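Local coordinates for mitogen-activated protein kinase, putative (Map kinase-like protein) (Leishmania major, PDB 3PG1) that probably binds ATP and transfers its terminal phosphate to serine or threonine residues of other proteins, as a MAP kinase, at residues G146-H151 with L327-G332. Residues are numbered along the deposited sequence; the frame is centred on the assembly and turned at random.
Sequences GLHVLH and LDLTEG
H148, on helix 133-152 of the kinase C-lobe, meets L329 in the loop that follows helix 311-315, and this pair carries most of a small, largely buried contact. That loop belongs to the C-terminal extension which in MAP kinases runs on past the C-lobe, here toward helix 346-360. The turn that presents L329 begins at L327, whose carbonyl O takes the backbone N-H of both T330 and E331 and also a weak bond from the hydroxyl OG1 of T330. D328 comes next; its carboxylate is hydrogen-bonded to Y141 OH, farther back on helix 133-152, an acid suited to tying the loop there by a second polar link. L329 then engages the imidazole in two ways. The carbonyl O of L329 lies at the ring edge, in plane, and accepts a weak hydrogen bond from H148 NE2 at 3.2 Å, bent to 131° at the hydrogen. L329 CD2 lies over one face of the H148 ring, toward its rim, 4.2 Å from the ring centroid, a CH-pi contact. With CG of H148 anti to the backbone N (chi1 -174°), the imidazole reaches out to the loop. Leucine's branched aliphatic chain can put one methyl over the imidazole while also packing on L315 and E312. The side chains of T330 and E331 start out away from the helix. G332 adopts a positive phi (68°), easily reached without a side chain, and its carbonyl O lies 4.3 Å from V149 CG1, a loose touch; valine, compact and apolar, also packs on H88 and needs no polar partner. Since H148 ND1 is hydrogen-bonded to T311 OG1, both ring nitrogens have partners, which should fix the ring's rotation; the loop adds a weak edge bond and a methyl over the face, probably supplementing the T311 anchor.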
ATOM      1  N   GLY A 146       2.882   8.588   6.020  1.00 24.64           N
ATOM      2  CA  GLY A 146       1.773   7.662   5.805  1.00 25.31           C
ATOM      3  C   GLY A 146       2.109   6.299   6.413  1.00 27.96           C
ATOM      4  O   GLY A 146       1.278   5.719   7.097  1.00 26.68           O
ATOM      5  N   LEU A 147       3.351   5.803   6.226  1.00 24.33           N
ATOM      6  CA  LEU A 147       3.763   4.529   6.864  1.00 21.83           C
ATOM      7  C   LEU A 147       3.752   4.640   8.383  1.00 23.93           C
ATOM      8  O   LEU A 147       3.232   3.754   9.054  1.00 22.28           O
ATOM      9  CB  LEU A 147       5.148   4.139   6.393  1.00 22.19           C
ATOM     10  CG  LEU A 147       5.307   3.692   4.937  1.00 24.84           C
ATOM     11  CD1 LEU A 147       6.790   3.368   4.663  1.00 24.78           C
ATOM     12  CD2 LEU A 147       4.402   2.500   4.630  1.00 23.72           C
ATOM     13  N   HIS A 148       4.255   5.774   8.934  1.00 22.47           N
ATOM     14  CA  HIS A 148       4.278   5.991  10.384  1.00 22.73           C
ATOM     15  C   HIS A 148       2.836   5.864  10.937  1.00 25.86           C
ATOM     16  O   HIS A 148       2.641   5.230  11.950  1.00 24.69           O
ATOM     17  CB  HIS A 148       4.835   7.405  10.724  1.00 23.53           C
ATOM     18  CG  HIS A 148       5.002   7.611  12.218  1.00 26.52           C
ATOM     19  ND1 HIS A 148       5.999   6.951  12.931  1.00 25.94           N
ATOM     20  CD2 HIS A 148       4.334   8.445  13.063  1.00 27.50           C
ATOM     21  CE1 HIS A 148       5.836   7.322  14.203  1.00 25.25           C
ATOM     22  NE2 HIS A 148       4.891   8.264  14.312  1.00 27.34           N
ATOM     23  N   VAL A 149       1.855   6.488  10.271  1.00 24.87           N
ATOM     24  CA  VAL A 149       0.449   6.482  10.686  1.00 25.26           C
ATOM     25  C   VAL A 149      -0.084   5.026  10.660  1.00 25.41           C
ATOM     26  O   VAL A 149      -0.707   4.579  11.631  1.00 23.46           O
ATOM     27  CB  VAL A 149      -0.421   7.486   9.844  1.00 30.10           C
ATOM     28  CG1 VAL A 149      -1.915   7.380  10.220  1.00 30.87           C
ATOM     29  CG2 VAL A 149       0.077   8.918  10.065  1.00 29.80           C
ATOM     30  N   LEU A 150       0.184   4.296   9.585  1.00 23.02           N
ATOM     31  CA  LEU A 150      -0.251   2.906   9.530  1.00 24.50           C
ATOM     32  C   LEU A 150       0.398   2.106  10.687  1.00 26.16           C
ATOM     33  O   LEU A 150      -0.306   1.488  11.476  1.00 28.22           O
ATOM     34  CB  LEU A 150       0.168   2.270   8.182  1.00 24.39           C
ATOM     35  CG  LEU A 150      -0.509   2.792   6.904  1.00 29.24           C
ATOM     36  CD1 LEU A 150       0.115   2.101   5.667  1.00 28.34           C
ATOM     37  CD2 LEU A 150      -2.040   2.607   6.939  1.00 28.20           C
ATOM     38  N   HIS A 151       1.718   2.237  10.852  1.00 23.37           N
ATOM     39  CA  HIS A 151       2.496   1.488  11.867  1.00 22.36           C
ATOM     40  C   HIS A 151       2.064   1.815  13.281  1.00 26.21           C
ATOM     41  O   HIS A 151       1.988   0.892  14.113  1.00 25.93           O
ATOM     42  CB  HIS A 151       3.996   1.729  11.682  1.00 22.54           C
ATOM     43  CG  HIS A 151       4.547   1.194  10.385  1.00 24.39           C
ATOM     44  ND1 HIS A 151       5.844   1.481   9.986  1.00 24.18           N
ATOM     45  CD2 HIS A 151       3.940   0.445   9.422  1.00 24.92           C
ATOM     46  CE1 HIS A 151       5.984   0.902   8.795  1.00 23.84           C
ATOM     47  NE2 HIS A 151       4.841   0.315   8.398  1.00 23.94           N
ATOM     48  N   LEU A 327       5.257  17.448  15.570  1.00 27.41           N
ATOM     49  CA  LEU A 327       3.800  17.323  15.573  0.50 28.00           C
ATOM     50  C   LEU A 327       3.318  16.342  14.505  1.00 29.28           C
ATOM     51  O   LEU A 327       2.267  15.736  14.664  1.00 29.21           O
ATOM     52  CB  LEU A 327       3.142  18.697  15.367  0.50 29.96           C
ATOM     53  CG  LEU A 327       2.750  19.428  16.632  0.50 36.60           C
ATOM     54  CD1 LEU A 327       2.699  20.887  16.388  0.50 39.26           C
ATOM     55  CD2 LEU A 327       1.387  18.959  17.157  0.50 38.22           C
ATOM     56  N   ASP A 328       4.088  16.199  13.388  1.00 26.21           N
ATOM     57  CA  ASP A 328       3.725  15.241  12.321  1.00 24.90           C
ATOM     58  C   ASP A 328       3.750  13.791  12.827  1.00 27.57           C
ATOM     59  O   ASP A 328       3.050  12.932  12.284  1.00 27.44           O
ATOM     60  CB  ASP A 328       4.644  15.418  11.105  1.00 24.23           C
ATOM     61  CG  ASP A 328       4.385  16.730  10.373  1.00 29.76           C
ATOM     62  OD1 ASP A 328       3.180  17.131  10.254  1.00 32.35           O
ATOM     63  OD2 ASP A 328       5.363  17.367   9.934  1.00 29.51           O
ATOM     64  N   LEU A 329       4.505  13.535  13.894  1.00 23.88           N
ATOM     65  CA  LEU A 329       4.563  12.181  14.478  1.00 24.28           C
ATOM     66  C   LEU A 329       3.307  11.783  15.272  1.00 29.31           C
ATOM     67  O   LEU A 329       3.091  10.593  15.512  1.00 28.18           O
ATOM     68  CB  LEU A 329       5.834  11.996  15.363  1.00 24.30           C
ATOM     69  CG  LEU A 329       7.200  12.248  14.677  1.00 28.96           C
ATOM     70  CD1 LEU A 329       8.322  12.247  15.706  1.00 30.44           C
ATOM     71  CD2 LEU A 329       7.494  11.180  13.573  1.00 26.75           C
ATOM     72  N   THR A 330       2.507  12.766  15.714  1.00 27.63           N
ATOM     73  CA  THR A 330       1.356  12.484  16.595  1.00 29.31           C
ATOM     74  C   THR A 330       0.017  13.007  16.082  1.00 34.11           C
ATOM     75  O   THR A 330      -1.022  12.543  16.549  1.00 36.34           O
ATOM     76  CB  THR A 330       1.608  13.068  17.991  1.00 37.60           C
ATOM     77  OG1 THR A 330       1.860  14.445  17.826  1.00 36.51           O
ATOM     78  CG2 THR A 330       2.784  12.380  18.740  1.00 40.11           C
ATOM     79  N   GLU A 331       0.021  13.938  15.145  1.00 29.02           N
ATOM     80  CA  GLU A 331      -1.269  14.496  14.659  1.00 30.70           C
ATOM     81  C   GLU A 331      -1.990  13.581  13.709  1.00 31.14           C
ATOM     82  O   GLU A 331      -1.363  13.028  12.810  1.00 31.25           O
ATOM     83  CB  GLU A 331      -1.081  15.878  14.002  1.00 32.39           C
ATOM     84  CG  GLU A 331      -0.992  17.021  14.982  1.00 45.26           C
ATOM     85  CD  GLU A 331      -2.227  17.197  15.847  1.00 63.12           C
ATOM     86  OE1 GLU A 331      -2.111  16.970  17.066  1.00 50.41           O
ATOM     87  OE2 GLU A 331      -3.316  17.500  15.309  1.00 65.85           O
ATOM     88  N   GLY A 332      -3.299  13.437  13.915  1.00 31.76           N
ATOM     89  CA  GLY A 332      -4.163  12.612  13.066  1.00 31.66           C
ATOM     90  C   GLY A 332      -3.918  11.120  13.143  1.00 35.70           C
ATOM     91  O   GLY A 332      -4.224  10.371  12.205  1.00 36.27           O
TER